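Local coordinates for protein lantibiotic dehydratase (Microbispora corallina, PDB 5EHK) that probably dehydrates serine and threonine residues of the NAI-107 precursor peptide in a tRNA-dependent way during lantibiotic biosynthesis, at residues L842-F856 / R868-L882. Sequence-based numbering, arbitrary orientation.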
ATOM      1  N   LEU A 842     -13.154   1.445 -36.857  1.00 14.69           N
ATOM      2  CA  LEU A 842     -14.064   0.547 -36.163  1.00 13.33           C
ATOM      3  C   LEU A 842     -15.514   0.960 -36.378  1.00 14.89           C
ATOM      4  O   LEU A 842     -16.402   0.114 -36.485  1.00 13.56           O
ATOM      5  CB  LEU A 842     -13.734   0.539 -34.664  1.00 12.09           C
ATOM      6  CG  LEU A 842     -12.404  -0.123 -34.292  1.00 10.13           C
ATOM      7  CD1 LEU A 842     -12.150  -0.008 -32.808  1.00 12.62           C
ATOM      8  CD2 LEU A 842     -12.447  -1.573 -34.692  1.00 10.28           C
ATOM      9  N   VAL A 843     -15.753   2.268 -36.448  1.00 15.31           N
ATOM     10  CA  VAL A 843     -17.109   2.767 -36.554  1.00 13.77           C
ATOM     11  C   VAL A 843     -17.651   2.497 -37.958  1.00 18.44           C
ATOM     12  O   VAL A 843     -18.830   2.135 -38.133  1.00 19.29           O
ATOM     13  CB  VAL A 843     -17.192   4.257 -36.195  1.00 17.37           C
ATOM     14  CG1 VAL A 843     -18.537   4.861 -36.645  1.00  9.95           C
ATOM     15  CG2 VAL A 843     -16.943   4.462 -34.674  1.00 12.29           C
ATOM     16  N   ARG A 844     -16.782   2.640 -38.952  1.00 14.10           N
ATOM     17  CA  ARG A 844     -17.157   2.323 -40.319  1.00 15.11           C
ATOM     18  C   ARG A 844     -17.490   0.852 -40.479  1.00 19.76           C
ATOM     19  O   ARG A 844     -18.401   0.491 -41.228  1.00 24.51           O
ATOM     20  CB  ARG A 844     -16.067   2.724 -41.312  1.00 16.49           C
ATOM     21  CG  ARG A 844     -15.978   4.209 -41.569  1.00 16.38           C
ATOM     22  CD  ARG A 844     -15.077   4.543 -42.756  1.00 24.32           C
ATOM     23  NE  ARG A 844     -13.640   4.550 -42.461  1.00 31.11           N
ATOM     24  CZ  ARG A 844     -12.975   5.607 -41.984  1.00 30.71           C
ATOM     25  NH1 ARG A 844     -13.614   6.745 -41.718  1.00 28.12           N
ATOM     26  NH2 ARG A 844     -11.671   5.526 -41.765  1.00 24.19           N
ATOM     27  N   ALA A 845     -16.751  -0.007 -39.794  1.00 19.50           N
ATOM     28  CA  ALA A 845     -17.027  -1.426 -39.889  1.00 25.05           C
ATOM     29  C   ALA A 845     -18.359  -1.749 -39.242  1.00 22.53           C
ATOM     30  O   ALA A 845     -19.166  -2.481 -39.804  1.00 27.83           O
ATOM     31  CB  ALA A 845     -15.914  -2.243 -39.263  1.00 21.50           C
ATOM     32  N   GLY A 846     -18.601  -1.174 -38.076  1.00 19.24           N
ATOM     33  CA  GLY A 846     -19.839  -1.428 -37.357  1.00 26.50           C
ATOM     34  C   GLY A 846     -21.077  -1.037 -38.142  1.00 26.93           C
ATOM     35  O   GLY A 846     -22.110  -1.707 -38.087  1.00 25.25           O
ATOM     36  N   ILE A 847     -20.967   0.071 -38.858  1.00 20.67           N
ATOM     37  CA  ILE A 847     -22.049   0.555 -39.686  1.00 25.20           C
ATOM     38  C   ILE A 847     -22.367  -0.404 -40.832  1.00 33.07           C
ATOM     39  O   ILE A 847     -23.509  -0.842 -40.964  1.00 36.78           O
ATOM     40  CB  ILE A 847     -21.786   2.019 -40.141  1.00 30.96           C
ATOM     41  CG1 ILE A 847     -22.229   2.972 -39.020  1.00 22.87           C
ATOM     42  CG2 ILE A 847     -22.500   2.345 -41.458  1.00 26.51           C
ATOM     43  CD1 ILE A 847     -21.413   4.236 -38.942  1.00 24.99           C
ATOM     44  N   GLU A 848     -21.367  -0.788 -41.620  1.00 32.96           N
ATOM     45  CA  GLU A 848     -21.625  -1.699 -42.733  1.00 35.52           C
ATOM     46  C   GLU A 848     -22.080  -3.091 -42.262  1.00 34.97           C
ATOM     47  O   GLU A 848     -22.401  -3.956 -43.094  1.00 39.89           O
ATOM     48  CB  GLU A 848     -20.402  -1.881 -43.639  1.00 48.67           C
ATOM     49  CG  GLU A 848     -19.451  -3.012 -43.163  1.00 52.42           C
ATOM     50  CD  GLU A 848     -18.387  -3.424 -44.193  1.00 56.76           C
ATOM     51  OE1 GLU A 848     -18.307  -2.799 -45.282  1.00 71.10           O
ATOM     52  OE2 GLU A 848     -17.658  -4.407 -43.914  1.00 50.87           O
ATOM     53  N   HIS A 849     -22.099  -3.328 -40.954  1.00 24.36           N
ATOM     54  CA  HIS A 849     -22.628  -4.595 -40.448  1.00 27.95           C
ATOM     55  C   HIS A 849     -23.915  -4.334 -39.678  1.00 26.29           C
ATOM     56  O   HIS A 849     -24.413  -5.186 -38.935  1.00 20.78           O
ATOM     57  CB  HIS A 849     -21.617  -5.300 -39.561  1.00 29.26           C
ATOM     58  CG  HIS A 849     -20.508  -5.944 -40.319  1.00 25.76           C
ATOM     59  ND1 HIS A 849     -20.523  -7.273 -40.666  1.00 24.69           N
ATOM     60  CD2 HIS A 849     -19.339  -5.443 -40.782  1.00 30.69           C
ATOM     61  CE1 HIS A 849     -19.414  -7.563 -41.323  1.00 26.99           C
ATOM     62  NE2 HIS A 849     -18.680  -6.471 -41.409  1.00 30.19           N
ATOM     63  N   GLY A 850     -24.414  -3.114 -39.828  1.00 28.41           N
ATOM     64  CA  GLY A 850     -25.727  -2.765 -39.338  1.00 30.64           C
ATOM     65  C   GLY A 850     -25.826  -2.384 -37.880  1.00 28.28           C
ATOM     66  O   GLY A 850     -26.929  -2.384 -37.338  1.00 32.06           O
ATOM     67  N   ALA A 851     -24.709  -2.028 -37.245  1.00 26.54           N
ATOM     68  CA  ALA A 851     -24.775  -1.597 -35.852  1.00 22.93           C
ATOM     69  C   ALA A 851     -25.542  -0.292 -35.846  1.00 20.62           C
ATOM     70  O   ALA A 851     -25.329   0.545 -36.717  1.00 24.54           O
ATOM     71  CB  ALA A 851     -23.394  -1.420 -35.264  1.00 21.12           C
ATOM     72  N   ASP A 852     -26.469  -0.136 -34.907  1.00 18.31           N
ATOM     73  CA  ASP A 852     -27.390   1.007 -34.945  1.00 19.23           C
ATOM     74  C   ASP A 852     -26.955   2.103 -33.984  1.00 22.80           C
ATOM     75  O   ASP A 852     -27.361   3.265 -34.102  1.00 26.63           O
ATOM     76  CB  ASP A 852     -28.848   0.566 -34.690  1.00 16.05           C
ATOM     77  CG  ASP A 852     -29.186   0.408 -33.202  1.00 23.28           C
ATOM     78  OD1 ASP A 852     -30.330   0.696 -32.831  1.00 24.12           O
ATOM     79  OD2 ASP A 852     -28.338  -0.032 -32.395  1.00 26.79           O
ATOM     80  N   ARG A 853     -26.138   1.716 -33.017  1.00 18.29           N
ATOM     81  CA  ARG A 853     -25.599   2.649 -32.057  1.00 20.27           C
ATOM     82  C   ARG A 853     -24.157   2.277 -31.743  1.00 19.79           C
ATOM     83  O   ARG A 853     -23.811   1.100 -31.680  1.00 16.21           O
ATOM     84  CB  ARG A 853     -26.433   2.626 -30.783  1.00 18.98           C
ATOM     85  CG  ARG A 853     -27.766   3.299 -30.912  1.00 20.38           C
ATOM     86  CD  ARG A 853     -27.591   4.794 -31.090  1.00 24.91           C
ATOM     87  NE  ARG A 853     -28.854   5.442 -31.443  1.00 29.50           N
ATOM     88  CZ  ARG A 853     -28.981   6.424 -32.332  1.00 24.70           C
ATOM     89  NH1 ARG A 853     -27.920   6.899 -32.958  1.00 24.03           N
ATOM     90  NH2 ARG A 853     -30.177   6.937 -32.585  1.00 29.80           N
ATOM     91  N   TRP A 854     -23.319   3.283 -31.532  1.00 17.71           N
ATOM     92  CA  TRP A 854     -21.956   3.036 -31.090  1.00 16.07           C
ATOM     93  C   TRP A 854     -21.552   4.186 -30.191  1.00 15.10           C
ATOM     94  O   TRP A 854     -22.115   5.268 -30.305  1.00 14.37           O
ATOM     95  CB  TRP A 854     -20.995   2.921 -32.274  1.00 10.89           C
ATOM     96  CG  TRP A 854     -20.580   4.265 -32.775  1.00 14.59           C
ATOM     97  CD1 TRP A 854     -21.236   5.024 -33.692  1.00 13.34           C
ATOM     98  CD2 TRP A 854     -19.428   5.017 -32.385  1.00 11.56           C
ATOM     99  NE1 TRP A 854     -20.570   6.191 -33.896  1.00 13.43           N
ATOM    100  CE2 TRP A 854     -19.450   6.217 -33.109  1.00 11.51           C
ATOM    101  CE3 TRP A 854     -18.377   4.792 -31.485  1.00 12.09           C
ATOM    102  CZ2 TRP A 854     -18.469   7.188 -32.983  1.00 13.28           C
ATOM    103  CZ3 TRP A 854     -17.404   5.748 -31.352  1.00 11.03           C
ATOM    104  CH2 TRP A 854     -17.454   6.937 -32.097  1.00 15.39           C
ATOM    105  N   PHE A 855     -20.618   3.950 -29.277  1.00 10.55           N
ATOM    106  CA  PHE A 855     -20.034   5.047 -28.519  1.00 13.66           C
ATOM    107  C   PHE A 855     -18.699   4.635 -27.903  1.00 14.11           C
ATOM    108  O   PHE A 855     -18.339   3.464 -27.941  1.00 15.15           O
ATOM    109  CB  PHE A 855     -21.028   5.625 -27.499  1.00 10.63           C
ATOM    110  CG  PHE A 855     -21.296   4.753 -26.287  1.00 16.46           C
ATOM    111  CD1 PHE A 855     -22.417   3.930 -26.232  1.00 20.41           C
ATOM    112  CD2 PHE A 855     -20.441   4.771 -25.181  1.00 19.13           C
ATOM    113  CE1 PHE A 855     -22.688   3.148 -25.091  1.00 22.99           C
ATOM    114  CE2 PHE A 855     -20.713   3.979 -24.033  1.00 20.46           C
ATOM    115  CZ  PHE A 855     -21.832   3.168 -23.996  1.00 17.01           C
ATOM    116  N   PHE A 856     -17.954   5.582 -27.351  1.00  9.09           N
ATOM    117  CA  PHE A 856     -16.754   5.194 -26.651  1.00  8.87           C
ATOM    118  C   PHE A 856     -16.629   5.991 -25.375  1.00 10.22           C
ATOM    119  O   PHE A 856     -17.060   7.146 -25.314  1.00  9.78           O
ATOM    120  CB  PHE A 856     -15.506   5.399 -27.512  1.00  9.26           C
ATOM    121  CG  PHE A 856     -14.938   6.788 -27.419  1.00 12.09           C
ATOM    122  CD1 PHE A 856     -14.070   7.140 -26.385  1.00  9.96           C
ATOM    123  CD2 PHE A 856     -15.273   7.745 -28.360  1.00 11.20           C
ATOM    124  CE1 PHE A 856     -13.585   8.408 -26.291  1.00 11.18           C
ATOM    125  CE2 PHE A 856     -14.772   9.010 -28.269  1.00 12.59           C
ATOM    126  CZ  PHE A 856     -13.925   9.345 -27.237  1.00  9.66           C
ATOM    127  N   ARG A 868     -13.131   2.032 -23.966  1.00  9.34           N
ATOM    128  CA  ARG A 868     -14.185   1.051 -24.152  1.00 14.41           C
ATOM    129  C   ARG A 868     -15.050   1.515 -25.299  1.00 11.67           C
ATOM    130  O   ARG A 868     -15.507   2.643 -25.321  1.00 13.30           O
ATOM    131  CB  ARG A 868     -14.997   0.898 -22.877  1.00 14.44           C
ATOM    132  CG  ARG A 868     -14.158   0.424 -21.752  1.00 13.35           C
ATOM    133  CD  ARG A 868     -14.981  -0.013 -20.607  1.00 18.93           C
ATOM    134  NE  ARG A 868     -14.191  -0.859 -19.723  1.00 25.40           N
ATOM    135  CZ  ARG A 868     -14.613  -1.319 -18.553  1.00 23.21           C
ATOM    136  NH1 ARG A 868     -15.827  -0.988 -18.123  1.00 21.56           N
ATOM    137  NH2 ARG A 868     -13.813  -2.091 -17.823  1.00 23.25           N
ATOM    138  N   VAL A 869     -15.249   0.662 -26.278  1.00 10.38           N
ATOM    139  CA  VAL A 869     -16.086   1.052 -27.387  1.00 13.58           C
ATOM    140  C   VAL A 869     -17.295   0.158 -27.399  1.00 13.63           C
ATOM    141  O   VAL A 869     -17.159  -1.058 -27.289  1.00 12.56           O
ATOM    142  CB  VAL A 869     -15.329   0.935 -28.717  1.00 12.94           C
ATOM    143  CG1 VAL A 869     -16.215   1.372 -29.873  1.00 10.05           C
ATOM    144  CG2 VAL A 869     -14.044   1.771 -28.653  1.00  9.68           C
ATOM    145  N   ARG A 870     -18.485   0.744 -27.519  1.00 16.00           N
ATOM    146  CA  ARG A 870     -19.694  -0.093 -27.566  1.00 19.84           C
ATOM    147  C   ARG A 870     -20.486  -0.043 -28.872  1.00 16.04           C
ATOM    148  O   ARG A 870     -20.757   1.025 -29.371  1.00 16.83           O
ATOM    149  CB  ARG A 870     -20.654   0.236 -26.440  1.00 16.92           C
ATOM    150  CG  ARG A 870     -21.630  -0.904 -26.359  1.00 27.05           C
ATOM    151  CD  ARG A 870     -22.842  -0.654 -25.519  1.00 37.28           C
ATOM    152  NE  ARG A 870     -23.631   0.528 -25.864  1.00 36.68           N
ATOM    153  CZ  ARG A 870     -24.260   0.707 -27.015  1.00 33.58           C
ATOM    154  NH1 ARG A 870     -24.179  -0.207 -27.971  1.00 32.25           N
ATOM    155  NH2 ARG A 870     -24.966   1.808 -27.209  1.00 37.93           N
ATOM    156  N   PHE A 871     -20.883  -1.198 -29.400  1.00 17.03           N
ATOM    157  CA  PHE A 871     -21.757  -1.228 -30.579  1.00 16.46           C
ATOM    158  C   PHE A 871     -23.054  -1.912 -30.218  1.00 21.48           C
ATOM    159  O   PHE A 871     -23.061  -2.849 -29.421  1.00 23.83           O
ATOM    160  CB  PHE A 871     -21.138  -2.001 -31.735  1.00 14.51           C
ATOM    161  CG  PHE A 871     -19.795  -1.496 -32.161  1.00 18.78           C
ATOM    162  CD1 PHE A 871     -19.678  -0.603 -33.206  1.00 13.52           C
ATOM    163  CD2 PHE A 871     -18.638  -1.953 -31.536  1.00 16.21           C
ATOM    164  CE1 PHE A 871     -18.443  -0.150 -33.614  1.00 14.54           C
ATOM    165  CE2 PHE A 871     -17.413  -1.505 -31.934  1.00 16.57           C
ATOM    166  CZ  PHE A 871     -17.310  -0.591 -32.980  1.00 18.25           C
ATOM    167  N   ARG A 872     -24.152  -1.444 -30.803  1.00 19.58           N
ATOM    168  CA  ARG A 872     -25.432  -2.114 -30.646  1.00 19.07           C
ATOM    169  C   ARG A 872     -25.915  -2.604 -32.002  1.00 19.21           C
ATOM    170  O   ARG A 872     -25.792  -1.914 -33.017  1.00 16.16           O
ATOM    171  CB  ARG A 872     -26.463  -1.198 -30.000  1.00 19.72           C
ATOM    172  CG  ARG A 872     -27.802  -1.876 -29.763  1.00 29.24           C
ATOM    173  CD  ARG A 872     -28.825  -0.961 -29.088  1.00 26.01           C
ATOM    174  NE  ARG A 872     -29.473  -0.049 -30.023  1.00 25.34           N
ATOM    175  CZ  ARG A 872     -30.356   0.865 -29.648  1.00 25.62           C
ATOM    176  NH1 ARG A 872     -30.684   0.955 -28.367  1.00 30.11           N
ATOM    177  NH2 ARG A 872     -30.918   1.667 -30.542  1.00 20.24           N
ATOM    178  N   GLY A 873     -26.445  -3.819 -32.020  1.00 24.11           N
ATOM    179  CA  GLY A 873     -26.953  -4.382 -33.252  1.00 27.23           C
ATOM    180  C   GLY A 873     -27.579  -5.743 -33.072  1.00 30.15           C
ATOM    181  O   GLY A 873     -27.703  -6.269 -31.963  1.00 37.67           O
ATOM    182  N   GLU A 874     -27.992  -6.303 -34.192  1.00 31.85           N
ATOM    183  CA  GLU A 874     -28.532  -7.643 -34.239  1.00 32.49           C
ATOM    184  C   GLU A 874     -27.443  -8.681 -33.977  1.00 36.80           C
ATOM    185  O   GLU A 874     -26.352  -8.602 -34.545  1.00 36.51           O
ATOM    186  CB  GLU A 874     -29.196  -7.856 -35.597  1.00 38.23           C
ATOM    187  CG  GLU A 874     -30.102  -6.683 -35.955  1.00 48.33           C
ATOM    188  CD  GLU A 874     -31.068  -6.976 -37.092  1.00 61.17           C
ATOM    189  OE1 GLU A 874     -30.599  -7.343 -38.202  1.00 54.29           O
ATOM    190  OE2 GLU A 874     -32.297  -6.821 -36.864  1.00 50.81           O
ATOM    191  N   ARG A 875     -27.740  -9.618 -33.078  1.00 40.40           N
ATOM    192  CA  ARG A 875     -26.816 -10.683 -32.677  1.00 31.60           C
ATOM    193  C   ARG A 875     -25.962 -11.303 -33.791  1.00 39.19           C
ATOM    194  O   ARG A 875     -24.735 -11.311 -33.681  1.00 37.73           O
ATOM    195  CB  ARG A 875     -27.561 -11.766 -31.899  1.00 40.15           C
ATOM    196  CG  ARG A 875     -28.408 -11.202 -30.763  1.00 52.42           C
ATOM    197  CD  ARG A 875     -29.146 -12.267 -29.966  1.00 59.37           C
ATOM    198  NE  ARG A 875     -29.667 -11.736 -28.704  1.00 64.99           N
ATOM    199  CZ  ARG A 875     -30.482 -12.401 -27.890  1.00 75.19           C
ATOM    200  NH1 ARG A 875     -30.884 -13.626 -28.208  1.00 87.84           N
ATOM    201  NH2 ARG A 875     -30.905 -11.844 -26.762  1.00 58.30           N
ATOM    202  N   GLU A 876     -26.591 -11.802 -34.859  1.00 34.14           N
ATOM    203  CA  GLU A 876     -25.843 -12.524 -35.900  1.00 37.12           C
ATOM    204  C   GLU A 876     -24.833 -11.631 -36.610  1.00 40.68           C
ATOM    205  O   GLU A 876     -23.657 -11.981 -36.741  1.00 40.06           O
ATOM    206  CB  GLU A 876     -26.770 -13.150 -36.947  1.00 41.73           C
ATOM    207  CG  GLU A 876     -27.652 -14.301 -36.445  1.00 60.33           C
ATOM    208  CD  GLU A 876     -28.988 -13.844 -35.843  1.00 68.07           C
ATOM    209  OE1 GLU A 876     -29.171 -12.623 -35.580  1.00 58.79           O
ATOM    210  OE2 GLU A 876     -29.864 -14.722 -35.647  1.00 69.53           O
ATOM    211  N   LYS A 877     -25.303 -10.473 -37.063  1.00 41.70           N
ATOM    212  CA  LYS A 877     -24.462  -9.522 -37.773  1.00 37.16           C
ATOM    213  C   LYS A 877     -23.296  -9.079 -36.880  1.00 40.59           C
ATOM    214  O   LYS A 877     -22.147  -8.978 -37.336  1.00 34.37           O
ATOM    215  CB  LYS A 877     -25.296  -8.314 -38.221  1.00 30.54           C
ATOM    216  CG  LYS A 877     -26.267  -8.590 -39.367  1.00 34.82           C
ATOM    217  CD  LYS A 877     -27.108  -7.362 -39.661  1.00 31.81           C
ATOM    218  CE  LYS A 877     -27.895  -7.497 -40.944  1.00 33.99           C
ATOM    219  NZ  LYS A 877     -28.680  -6.253 -41.170  1.00 38.12           N
ATOM    220  N   LEU A 878     -23.598  -8.845 -35.603  1.00 34.06           N
ATOM    221  CA  LEU A 878     -22.601  -8.385 -34.646  1.00 32.17           C
ATOM    222  C   LEU A 878     -21.505  -9.444 -34.462  1.00 35.27           C
ATOM    223  O   LEU A 878     -20.330  -9.189 -34.721  1.00 34.39           O
ATOM    224  CB  LEU A 878     -23.269  -8.058 -33.303  1.00 33.22           C
ATOM    225  CG  LEU A 878     -23.124  -6.648 -32.705  1.00 32.95           C
ATOM    226  CD1 LEU A 878     -23.436  -5.504 -33.675  1.00 22.74           C
ATOM    227  CD2 LEU A 878     -23.998  -6.525 -31.486  1.00 36.95           C
ATOM    228  N   TRP A 879     -21.894 -10.644 -34.053  1.00 35.17           N
ATOM    229  CA  TRP A 879     -20.915 -11.648 -33.663  1.00 31.31           C
ATOM    230  C   TRP A 879     -20.323 -12.505 -34.767  1.00 31.38           C
ATOM    231  O   TRP A 879     -19.241 -13.054 -34.595  1.00 36.31           O
ATOM    232  CB  TRP A 879     -21.502 -12.533 -32.579  1.00 30.02           C
ATOM    233  CG  TRP A 879     -21.796 -11.748 -31.384  1.00 29.37           C
ATOM    234  CD1 TRP A 879     -22.939 -11.068 -31.119  1.00 32.69           C
ATOM    235  CD2 TRP A 879     -20.923 -11.530 -30.272  1.00 37.42           C
ATOM    236  NE1 TRP A 879     -22.843 -10.436 -29.902  1.00 37.05           N
ATOM    237  CE2 TRP A 879     -21.613 -10.704 -29.359  1.00 36.91           C
ATOM    238  CE3 TRP A 879     -19.625 -11.956 -29.957  1.00 27.33           C
ATOM    239  CZ2 TRP A 879     -21.055 -10.299 -28.150  1.00 32.17           C
ATOM    240  CZ3 TRP A 879     -19.077 -11.556 -28.763  1.00 26.47           C
ATOM    241  CH2 TRP A 879     -19.789 -10.732 -27.871  1.00 30.29           C
ATOM    242  N   ALA A 880     -20.994 -12.629 -35.900  1.00 29.73           N
ATOM    243  CA  ALA A 880     -20.433 -13.471 -36.951  1.00 30.56           C
ATOM    244  C   ALA A 880     -19.878 -12.643 -38.100  1.00 31.74           C
ATOM    245  O   ALA A 880     -19.079 -13.125 -38.912  1.00 30.73           O
ATOM    246  CB  ALA A 880     -21.458 -14.459 -37.451  1.00 34.97           C
ATOM    247  N   GLY A 881     -20.293 -11.383 -38.153  1.00 32.80           N
ATOM    248  CA  GLY A 881     -19.870 -10.494 -39.217  1.00 32.19           C
ATOM    249  C   GLY A 881     -18.913  -9.431 -38.728  1.00 32.00           C
ATOM    250  O   GLY A 881     -17.761  -9.384 -39.164  1.00 34.65           O
ATOM    251  N   LEU A 882     -19.389  -8.592 -37.810  1.00 29.59           N
ATOM    252  CA  LEU A 882     -18.613  -7.466 -37.312  1.00 24.80           C
ATOM    253  C   LEU A 882     -17.424  -7.895 -36.487  1.00 27.70           C
ATOM    254  O   LEU A 882     -16.323  -7.402 -36.701  1.00 28.45           O
ATOM    255  CB  LEU A 882     -19.473  -6.526 -36.480  1.00 26.63           C
ATOM    256  CG  LEU A 882     -18.679  -5.405 -35.807  1.00 23.25           C
ATOM    257  CD1 LEU A 882     -17.995  -4.544 -36.866  1.00 24.15           C
ATOM    258  CD2 LEU A 882     -19.605  -4.554 -34.938  1.00 18.81           C
TER
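Strands 853-856 and 868-872, the open ends of a beta hairpin in the C-terminal lantibiotic dehydratase region, pair antiparallel, while the flanking helices pack over one face. F855 and R870 form a hydrogen-bonded pair, with F855 N to R870 O at 2.9 Å and R870 N to F855 O at 2.8 Å; R872 N also bonds R853 O. Just before strand 853-856 begins, D852 N bonds R872 O. There R872 meets the D852 carboxylate in a bidentate salt bridge, NE to OD2 and NH2 to OD1, each 2.6 Å, with the two planes 30° apart. A bend at chi3 (81°) turns its otherwise extended chain toward D852, and R853 CG lies over one face of the R872 guanidinium. On that side of the sheet R870 CB also sits over the F855 ring, a CH-pi contact. On the opposite face, F871 makes mainly apolar contacts, CZ with L842 CB (4.1 Å) and CD1 with W854 CB. Between the helices, L882 CD1 packs against A845 CB. Helix 842-848 ends in a Schellman motif with G850 as C-prime; L882 N lies over one face of the H849 ring, whose NE2 is hydrogen-bonded to E885. R872 pairs with both D852 and E921, and R870 with E924, probably offsetting these two arginine charges.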